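Local coordinates for protein type III restriction-modification enzyme EcoP15I Res subunit (Escherichia coli, PDB 4ZCF) that cuts double-stranded DNA 25-27 base pairs downstream of one of two inversely oriented CAGCAG sites, working together with the Mod subunit, at residues 26-31 with 103-108; 19-24 with 95-100; 46-51 with 246-251. One frame throughout, in Å; residues are numbered along the deposited sequence.

Interaction 1 (26-31 with 103-108); sequences VSATPH and KSFGIN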
loop_
_atom_site.group_PDB
_atom_site.type_symbol
_atom_site.label_atom_id
_atom_site.label_comp_id
_atom_site.label_asym_id
_atom_site.label_seq_id
_atom_site.Cartn_x
_atom_site.Cartn_y
_atom_site.Cartn_z
ATOM N N VAL C 26 -12.874 40.037 -9.006
ATOM C CA VAL C 26 -12.139 41.203 -9.540
ATOM C C VAL C 26 -11.641 42.012 -8.323
ATOM O O VAL C 26 -12.401 42.208 -7.367
ATOM C CB VAL C 26 -12.997 42.063 -10.519
ATOM C CG1 VAL C 26 -12.346 43.417 -10.816
ATOM C CG2 VAL C 26 -13.282 41.315 -11.812
ATOM N N SER C 27 -10.344 42.401 -8.345
ATOM C CA SER C 27 -9.609 43.146 -7.308
ATOM C C SER C 27 -9.312 42.344 -6.016
ATOM O O SER C 27 -8.860 42.928 -5.013
ATOM C CB SER C 27 -10.286 44.479 -7.001
ATOM N N ALA C 28 -9.516 40.996 -6.055
ATOM C CA ALA C 28 -9.216 40.120 -4.919
ATOM C C ALA C 28 -7.704 39.995 -4.751
ATOM O O ALA C 28 -6.971 39.990 -5.743
ATOM C CB ALA C 28 -9.838 38.751 -5.120
ATOM N N THR C 29 -7.250 39.910 -3.484
ATOM C CA THR C 29 -5.838 39.839 -3.096
ATOM C C THR C 29 -5.471 38.521 -2.426
ATOM O O THR C 29 -5.997 38.210 -1.349
ATOM C CB THR C 29 -5.416 41.031 -2.183
ATOM O OG1 THR C 29 -6.353 42.116 -2.263
ATOM C CG2 THR C 29 -3.992 41.511 -2.471
ATOM N N PRO C 30 -4.511 37.771 -3.008
ATOM C CA PRO C 30 -4.083 36.516 -2.381
ATOM C C PRO C 30 -3.031 36.765 -1.284
ATOM O O PRO C 30 -1.914 37.222 -1.568
ATOM C CB PRO C 30 -3.572 35.679 -3.568
ATOM C CG PRO C 30 -3.653 36.589 -4.800
ATOM C CD PRO C 30 -3.803 37.985 -4.282
ATOM N N HIS C 31 -3.420 36.488 -0.016
ATOM C CA HIS C 31 -2.614 36.686 1.188
ATOM C C HIS C 31 -1.944 35.415 1.699
ATOM O O HIS C 31 -2.607 34.521 2.245
ATOM C CB HIS C 31 -3.450 37.326 2.308
ATOM C CG HIS C 31 -3.680 38.797 2.153
ATOM N ND1 HIS C 31 -4.583 39.295 1.226
ATOM C CD2 HIS C 31 -3.161 39.831 2.857
ATOM C CE1 HIS C 31 -4.566 40.612 1.380
ATOM N NE2 HIS C 31 -3.731 40.981 2.354
ATOM N N LYS C 103 -4.958 29.904 -12.057
ATOM C CA LYS C 103 -4.200 30.812 -12.927
ATOM C C LYS C 103 -4.090 32.214 -12.277
ATOM O O LYS C 103 -2.986 32.653 -11.933
ATOM C CB LYS C 103 -4.829 30.862 -14.334
ATOM C CG LYS C 103 -4.110 31.773 -15.333
ATOM C CD LYS C 103 -4.723 31.692 -16.723
ATOM C CE LYS C 103 -3.768 31.081 -17.719
ATOM N NZ LYS C 103 -4.468 30.555 -18.929
ATOM N N SER C 104 -5.248 32.845 -12.012
ATOM C CA SER C 104 -5.346 34.194 -11.458
ATOM C C SER C 104 -4.813 34.411 -10.042
ATOM O O SER C 104 -4.200 35.449 -9.788
ATOM C CB SER C 104 -6.778 34.707 -11.569
ATOM O OG SER C 104 -7.242 34.651 -12.908
ATOM N N PHE C 105 -5.048 33.455 -9.122
ATOM C CA PHE C 105 -4.715 33.619 -7.704
ATOM C C PHE C 105 -3.783 32.619 -7.044
ATOM O O PHE C 105 -3.379 32.837 -5.895
ATOM C CB PHE C 105 -6.011 33.756 -6.884
ATOM C CG PHE C 105 -7.028 34.669 -7.523
ATOM C CD1 PHE C 105 -6.804 36.043 -7.602
ATOM C CD2 PHE C 105 -8.199 34.156 -8.072
ATOM C CE1 PHE C 105 -7.744 36.887 -8.203
ATOM C CE2 PHE C 105 -9.143 35.003 -8.665
ATOM C CZ PHE C 105 -8.906 36.359 -8.728
ATOM N N GLY C 106 -3.480 31.527 -7.730
ATOM C CA GLY C 106 -2.614 30.492 -7.175
ATOM C C GLY C 106 -3.264 29.655 -6.091
ATOM O O GLY C 106 -2.593 29.211 -5.156
ATOM N N ILE C 107 -4.583 29.441 -6.207
ATOM C CA ILE C 107 -5.330 28.555 -5.324
ATOM C C ILE C 107 -4.999 27.159 -5.907
ATOM O O ILE C 107 -5.181 26.939 -7.107
ATOM C CB ILE C 107 -6.859 28.879 -5.301
ATOM C CG1 ILE C 107 -7.155 30.378 -4.999
ATOM C CG2 ILE C 107 -7.637 27.932 -4.366
ATOM C CD1 ILE C 107 -6.873 30.889 -3.541
ATOM N N ASN C 108 -4.404 26.270 -5.090
ATOM C CA ASN C 108 -3.974 24.961 -5.589
ATOM C C ASN C 108 -4.594 23.747 -4.878
ATOM O O ASN C 108 -4.247 22.606 -5.195
ATOM C CB ASN C 108 -2.431 24.887 -5.624
ATOM C CG ASN C 108 -1.770 24.869 -4.271
ATOM O OD1 ASN C 108 -2.018 25.725 -3.412
ATOM N ND2 ASN C 108 -0.867 23.913 -4.075
#

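Interaction 2 (19-24 with 95-100); sequences DAVMNV and IKTIFD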
loop_
_atom_site.group_PDB
_atom_site.type_symbol
_atom_site.label_atom_id
_atom_site.label_comp_id
_atom_site.label_asym_id
_atom_site.label_seq_id
_atom_site.Cartn_x
_atom_site.Cartn_y
_atom_site.Cartn_z
ATOM N N ASP C 19 -16.525 32.565 -16.602
ATOM C CA ASP C 19 -16.386 34.017 -16.470
ATOM C C ASP C 19 -17.252 34.552 -15.337
ATOM O O ASP C 19 -16.791 35.396 -14.572
ATOM C CB ASP C 19 -16.761 34.709 -17.793
ATOM C CG ASP C 19 -15.868 34.412 -18.991
ATOM O OD1 ASP C 19 -14.956 33.558 -18.866
ATOM O OD2 ASP C 19 -16.108 34.998 -20.069
ATOM N N ALA C 20 -18.493 34.040 -15.212
ATOM C CA ALA C 20 -19.417 34.476 -14.178
ATOM C C ALA C 20 -18.898 34.239 -12.743
ATOM O O ALA C 20 -19.163 35.070 -11.877
ATOM C CB ALA C 20 -20.783 33.866 -14.400
ATOM N N VAL C 21 -18.094 33.165 -12.508
ATOM C CA VAL C 21 -17.475 32.886 -11.191
ATOM C C VAL C 21 -16.191 33.715 -11.066
ATOM O O VAL C 21 -15.887 34.231 -9.984
ATOM C CB VAL C 21 -17.215 31.372 -10.924
ATOM C CG1 VAL C 21 -16.660 31.127 -9.522
ATOM C CG2 VAL C 21 -18.477 30.544 -11.133
ATOM N N MET C 22 -15.438 33.842 -12.174
ATOM C CA MET C 22 -14.199 34.633 -12.197
ATOM C C MET C 22 -14.414 36.144 -11.942
ATOM O O MET C 22 -13.580 36.768 -11.268
ATOM C CB MET C 22 -13.410 34.403 -13.503
ATOM C CG MET C 22 -12.638 33.079 -13.547
ATOM S SD MET C 22 -11.858 32.537 -11.998
ATOM C CE MET C 22 -10.531 33.709 -11.836
ATOM N N ASN C 23 -15.532 36.715 -12.470
ATOM C CA ASN C 23 -15.888 38.136 -12.323
ATOM C C ASN C 23 -16.210 38.566 -10.868
ATOM O O ASN C 23 -16.076 39.747 -10.547
ATOM C CB ASN C 23 -17.005 38.534 -13.281
ATOM C CG ASN C 23 -16.654 38.500 -14.744
ATOM O OD1 ASN C 23 -15.558 38.898 -15.162
ATOM N ND2 ASN C 23 -17.608 38.056 -15.563
ATOM N N VAL C 24 -16.593 37.602 -9.997
ATOM C CA VAL C 24 -16.868 37.767 -8.563
ATOM C C VAL C 24 -15.559 38.127 -7.835
ATOM O O VAL C 24 -15.588 38.798 -6.805
ATOM C CB VAL C 24 -17.513 36.466 -7.991
ATOM C CG1 VAL C 24 -17.465 36.397 -6.466
ATOM C CG2 VAL C 24 -18.937 36.293 -8.483
ATOM N N ILE C 95 -14.543 22.403 -13.375
ATOM C CA ILE C 95 -13.142 22.008 -13.490
ATOM C C ILE C 95 -12.362 23.144 -14.148
ATOM O O ILE C 95 -11.318 23.537 -13.627
ATOM C CB ILE C 95 -12.956 20.631 -14.175
ATOM C CG1 ILE C 95 -13.509 19.503 -13.265
ATOM C CG2 ILE C 95 -11.488 20.394 -14.480
ATOM C CD1 ILE C 95 -13.895 18.196 -13.975
ATOM N N LYS C 96 -12.894 23.708 -15.250
ATOM C CA LYS C 96 -12.248 24.835 -15.924
ATOM C C LYS C 96 -12.119 26.045 -14.989
ATOM O O LYS C 96 -11.102 26.722 -15.035
ATOM C CB LYS C 96 -12.946 25.208 -17.242
ATOM C CG LYS C 96 -12.026 26.017 -18.145
ATOM C CD LYS C 96 -12.641 26.351 -19.502
ATOM C CE LYS C 96 -12.145 27.685 -20.015
ATOM N NZ LYS C 96 -10.655 27.777 -20.040
ATOM N N THR C 97 -13.102 26.263 -14.099
ATOM C CA THR C 97 -13.065 27.336 -13.106
ATOM C C THR C 97 -11.929 27.095 -12.080
ATOM O O THR C 97 -11.237 28.043 -11.720
ATOM C CB THR C 97 -14.438 27.534 -12.459
ATOM O OG1 THR C 97 -15.459 27.469 -13.446
ATOM C CG2 THR C 97 -14.546 28.848 -11.737
ATOM N N ILE C 98 -11.720 25.828 -11.646
ATOM C CA ILE C 98 -10.651 25.421 -10.726
ATOM C C ILE C 98 -9.273 25.843 -11.286
ATOM O O ILE C 98 -8.414 26.323 -10.536
ATOM C CB ILE C 98 -10.757 23.896 -10.461
ATOM C CG1 ILE C 98 -11.709 23.620 -9.300
ATOM C CG2 ILE C 98 -9.376 23.223 -10.247
ATOM C CD1 ILE C 98 -12.339 22.249 -9.331
ATOM N N PHE C 99 -9.097 25.675 -12.618
ATOM C CA PHE C 99 -7.893 26.045 -13.368
ATOM C C PHE C 99 -7.765 27.532 -13.481
ATOM O O PHE C 99 -6.644 28.033 -13.412
ATOM C CB PHE C 99 -7.877 25.409 -14.755
ATOM C CG PHE C 99 -7.433 23.972 -14.747
ATOM C CD1 PHE C 99 -6.086 23.644 -14.828
ATOM C CD2 PHE C 99 -8.360 22.942 -14.643
ATOM C CE1 PHE C 99 -5.674 22.308 -14.800
ATOM C CE2 PHE C 99 -7.948 21.609 -14.618
ATOM C CZ PHE C 99 -6.607 21.301 -14.695
ATOM N N ASP C 100 -8.909 28.252 -13.604
ATOM C CA ASP C 100 -8.936 29.724 -13.666
ATOM C C ASP C 100 -8.660 30.388 -12.311
ATOM O O ASP C 100 -7.894 31.357 -12.261
ATOM C CB ASP C 100 -10.190 30.256 -14.373
ATOM C CG ASP C 100 -10.038 30.380 -15.881
ATOM O OD1 ASP C 100 -8.907 30.212 -16.386
ATOM O OD2 ASP C 100 -11.029 30.705 -16.547
#

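Interaction 3 (46-51 with 246-251); sequences LKLSEQ and AQYIIR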
loop_
_atom_site.group_PDB
_atom_site.type_symbol
_atom_site.label_atom_id
_atom_site.label_comp_id
_atom_site.label_asym_id
_atom_site.label_seq_id
_atom_site.Cartn_x
_atom_site.Cartn_y
_atom_site.Cartn_z
ATOM N N LEU C 46 -7.554 34.335 -0.064
ATOM C CA LEU C 46 -8.074 35.260 -1.077
ATOM C C LEU C 46 -9.089 36.213 -0.438
ATOM O O LEU C 46 -10.281 35.890 -0.315
ATOM C CB LEU C 46 -8.661 34.506 -2.291
ATOM C CG LEU C 46 -8.934 35.344 -3.540
ATOM C CD1 LEU C 46 -7.634 35.893 -4.134
ATOM C CD2 LEU C 46 -9.702 34.538 -4.574
ATOM N N LYS C 47 -8.576 37.383 0.001
ATOM C CA LYS C 47 -9.317 38.430 0.711
ATOM C C LYS C 47 -9.732 39.603 -0.170
ATOM O O LYS C 47 -8.927 40.109 -0.945
ATOM C CB LYS C 47 -8.488 38.930 1.890
ATOM N N LEU C 48 -11.000 40.027 -0.044
ATOM C CA LEU C 48 -11.607 41.173 -0.737
ATOM C C LEU C 48 -12.780 41.746 0.077
ATOM O O LEU C 48 -13.507 40.979 0.714
ATOM C CB LEU C 48 -11.938 40.898 -2.233
ATOM C CG LEU C 48 -13.350 40.481 -2.656
ATOM C CD1 LEU C 48 -13.617 40.892 -4.091
ATOM C CD2 LEU C 48 -13.541 38.989 -2.536
ATOM N N SER C 49 -12.910 43.094 0.114
ATOM C CA SER C 49 -13.925 43.834 0.883
ATOM C C SER C 49 -15.374 43.456 0.560
ATOM O O SER C 49 -15.649 42.943 -0.534
ATOM C CB SER C 49 -13.713 45.342 0.750
ATOM O OG SER C 49 -14.460 45.925 -0.305
ATOM N N GLU C 50 -16.298 43.734 1.513
ATOM C CA GLU C 50 -17.730 43.447 1.355
ATOM C C GLU C 50 -18.297 44.199 0.151
ATOM O O GLU C 50 -18.960 43.578 -0.679
ATOM C CB GLU C 50 -18.516 43.759 2.644
ATOM C CG GLU C 50 -19.887 43.094 2.712
ATOM C CD GLU C 50 -20.604 43.153 4.053
ATOM O OE1 GLU C 50 -19.979 42.814 5.084
ATOM O OE2 GLU C 50 -21.812 43.486 4.065
ATOM N N GLN C 51 -17.983 45.515 0.032
ATOM C CA GLN C 51 -18.423 46.386 -1.070
ATOM C C GLN C 51 -17.944 45.846 -2.429
ATOM O O GLN C 51 -18.771 45.676 -3.329
ATOM C CB GLN C 51 -18.008 47.871 -0.823
ATOM C CG GLN C 51 -18.183 48.860 -2.005
ATOM C CD GLN C 51 -19.522 48.817 -2.736
ATOM O OE1 GLN C 51 -19.593 48.514 -3.937
ATOM N NE2 GLN C 51 -20.609 49.130 -2.043
ATOM N N ALA C 246 -14.396 26.951 4.930
ATOM C CA ALA C 246 -13.965 27.122 3.548
ATOM C C ALA C 246 -13.914 28.602 3.145
ATOM O O ALA C 246 -14.715 29.405 3.639
ATOM C CB ALA C 246 -14.893 26.358 2.629
ATOM N N GLN C 247 -12.960 28.962 2.259
ATOM C CA GLN C 247 -12.807 30.344 1.802
ATOM C C GLN C 247 -14.056 30.805 1.080
ATOM O O GLN C 247 -14.570 31.873 1.405
ATOM C CB GLN C 247 -11.550 30.534 0.936
ATOM C CG GLN C 247 -10.260 30.681 1.730
ATOM C CD GLN C 247 -9.058 30.800 0.823
ATOM O OE1 GLN C 247 -8.785 31.846 0.237
ATOM N NE2 GLN C 247 -8.298 29.734 0.698
ATOM N N TYR C 248 -14.555 29.979 0.128
ATOM C CA TYR C 248 -15.739 30.198 -0.720
ATOM C C TYR C 248 -16.287 28.859 -1.178
ATOM O O TYR C 248 -15.513 27.934 -1.438
ATOM C CB TYR C 248 -15.385 31.030 -1.975
ATOM C CG TYR C 248 -15.064 32.475 -1.684
ATOM C CD1 TYR C 248 -13.763 32.879 -1.395
ATOM C CD2 TYR C 248 -16.059 33.447 -1.705
ATOM C CE1 TYR C 248 -13.469 34.203 -1.080
ATOM C CE2 TYR C 248 -15.776 34.775 -1.394
ATOM C CZ TYR C 248 -14.478 35.146 -1.083
ATOM O OH TYR C 248 -14.188 36.446 -0.767
ATOM N N ILE C 249 -17.616 28.773 -1.319
ATOM C CA ILE C 249 -18.320 27.570 -1.767
ATOM C C ILE C 249 -19.055 27.829 -3.098
ATOM O O ILE C 249 -19.947 28.678 -3.148
ATOM C CB ILE C 249 -19.258 27.001 -0.654
ATOM C CG1 ILE C 249 -18.468 26.589 0.619
ATOM C CG2 ILE C 249 -20.100 25.843 -1.166
ATOM C CD1 ILE C 249 -19.180 26.866 1.891
ATOM N N ILE C 250 -18.697 27.081 -4.165
ATOM C CA ILE C 250 -19.347 27.226 -5.471
ATOM C C ILE C 250 -20.257 26.019 -5.743
ATOM O O ILE C 250 -19.744 24.917 -5.926
ATOM C CB ILE C 250 -18.381 27.570 -6.652
ATOM C CG1 ILE C 250 -17.206 28.498 -6.236
ATOM C CG2 ILE C 250 -19.186 28.230 -7.773
ATOM C CD1 ILE C 250 -15.938 27.843 -5.724
ATOM N N ARG C 251 -21.606 26.227 -5.733
ATOM C CA ARG C 251 -22.621 25.166 -5.911
ATOM C C ARG C 251 -23.067 25.054 -7.359
ATOM O O ARG C 251 -23.363 26.071 -7.992
ATOM C CB ARG C 251 -23.837 25.357 -4.993
ATOM C CG ARG C 251 -23.521 25.632 -3.516
ATOM C CD ARG C 251 -24.784 25.662 -2.649
ATOM N NE ARG C 251 -25.708 26.740 -3.027
ATOM C CZ ARG C 251 -26.929 26.914 -2.525
ATOM N NH1 ARG C 251 -27.399 26.091 -1.593
ATOM N NH2 ARG C 251 -27.692 27.916 -2.951
#

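Interaction 1 (26-31 with 103-108)
Phe-105, at the C-terminal end of helix 90-105, meets Ala-28, just before the short strand 29-31, and Pro-30 within it. This helix starts at the end of the P-loop of the RecA-like helicase core, so the contact joins the far end of that helix to the small two-stranded antiparallel sheet made by strands 29-31 and 45-47. The packed half gathers round the phenyl ring. CG stands anti to the carbonyl carbon and beside the backbone N (chi1 -44°), which lets CE1 of Phe-105 reach CB of Ala-28 at 4.2 Å. Pro-30 arrives at the edge of the ring, near its plane: its CG lies 4.2 Å from CB of Phe-105, while its CB rests 3.7 Å from the Phe-105 carbonyl O. One face of the ring is covered from within its own helix, CB of Ser-104 sitting 3.7 Å above the centre. Leu-46, Met-22 and Phe-25 add further apolar contacts to the Phe-105 side chain. Straight after it, Gly-106 takes a positive phi of 73°, a value that favours glycine, and the chain leaves the helix.

Away from this cluster the contact is loose. The side chain of Thr-29 points away from the helix end, and Lys-103, Thr-29 and His-31 are all on the solvent side. One polar bond there stays within the strand: ND1 of His-31 donates to the carbonyl O of Thr-29 at 3.1 Å, the acceptor lying in the imidazole plane but the donor standing 64° out of the carbonyl plane.

Interaction 2 (19-24 with 95-100)
Val-21 and Thr-97 meet because each sets one methyl anti to its own backbone N, CG1 in the valine (chi1 -176°) and CG2 in the threonine. The two side chains then cross at about a right angle, with Thr-97 CG2 3.8 Å from Val-21 CB. The next residue, Met-22, bends at chi2 (-38°) and again at chi3 (-71°), folding its end over Asp-100, about one turn on from Thr-97: SD lies 3.7 Å from Asp-100 CB, and CE 3.6 Å from the Asp-100 carbonyl O. This is helix-on-helix packing, helix 12-22 lying against helix 90-105, the helix that follows the P-loop in the RecA-like core. The contact does not touch the nucleotide; the Thr-97 side chain is about 12 Å from the bound AMP. The polar ends turn elsewhere, Thr-97 OG1 bonding to Thr-93 O in its own helix and Asp-100 OD1 to the hydroxyl of Tyr-140. An alanine in place of Met-22 would remove the thioether from Asp-100, and is likely to open a gap reaching to Ser-104 and Phe-105, which the same chain touches. At the more exposed end, Asp-19 OD1 and Asp-100 OD2 stand 5.4 Å apart, like charges that may repel weakly.

Interaction 3 (46-51 with 246-251)
OE1 of Gln-247 accepts the backbone N-H of Leu-46 at 2.8 Å, in a bond that is all but straight at the hydrogen (179°) and whose donor is tilted 25° from the carbonyl plane of the amide. The glutamine gets there with CG anti to its carbonyl carbon and the rest of the chain extended (chi2 177°). The other end of the same amide is held too: NE2 bonds to the carbonyl O of Lys-220 and, weakly, to that of Pro-44, so the amide is fixed against turning over and ties strand 45-47 to the chain just before strand 222-226. Lys-47 pairs with Thr-29 in the small antiparallel sheet, and the N-H of Leu-46, one residue earlier, is the one given to the glutamine.

Tyr-248, next in line, sends its ring towards the same strand. Its CE1 edge faces the carbonyl O of Leu-46 in the ring plane, at 3.7 Å. Further along, CD2 of Leu-48 comes obliquely to the phenol end, 4.2 Å from CZ of Tyr-248, and Phe-25 makes an edge-to-face contact with the same ring. Beyond Leu-48 the chain turns into helix 50-64, with Ser-49 as N-cap, its OG accepting from the backbone N of Gln-52.

Strand 248-253 runs in the seven-stranded parallel sheet of the first RecA-like domain, between strand 222-226, which ends at the AMP-binding Asp-226, and strand 79-84, which leads to the P-loop; strand 45-47 and Leu-48 pack at the N-terminal end of strand 248-253, and the chain then runs on into helix 50-64.

The three contacts form one cluster, with interactions 1 and 2 and interactions 1 and 3 centred 11 Å apart, and interactions 2 and 3 13 Å apart. Their first segments come in the order 19-24, 26-31, 46-51, and their partners follow as 95-100, 103-108, 246-251, so all three connections cross along the chain. Interactions 1 and 2 share helix 90-105 and touch where Met-22 CE packs on Phe-105; interactions 1 and 3 share the two-stranded sheet, through Thr-29 with Lys-47 and through Leu-46 against Phe-105. Together they lay the N-terminal part of the chain against a helix and a central strand of the nucleotide-binding helicase core.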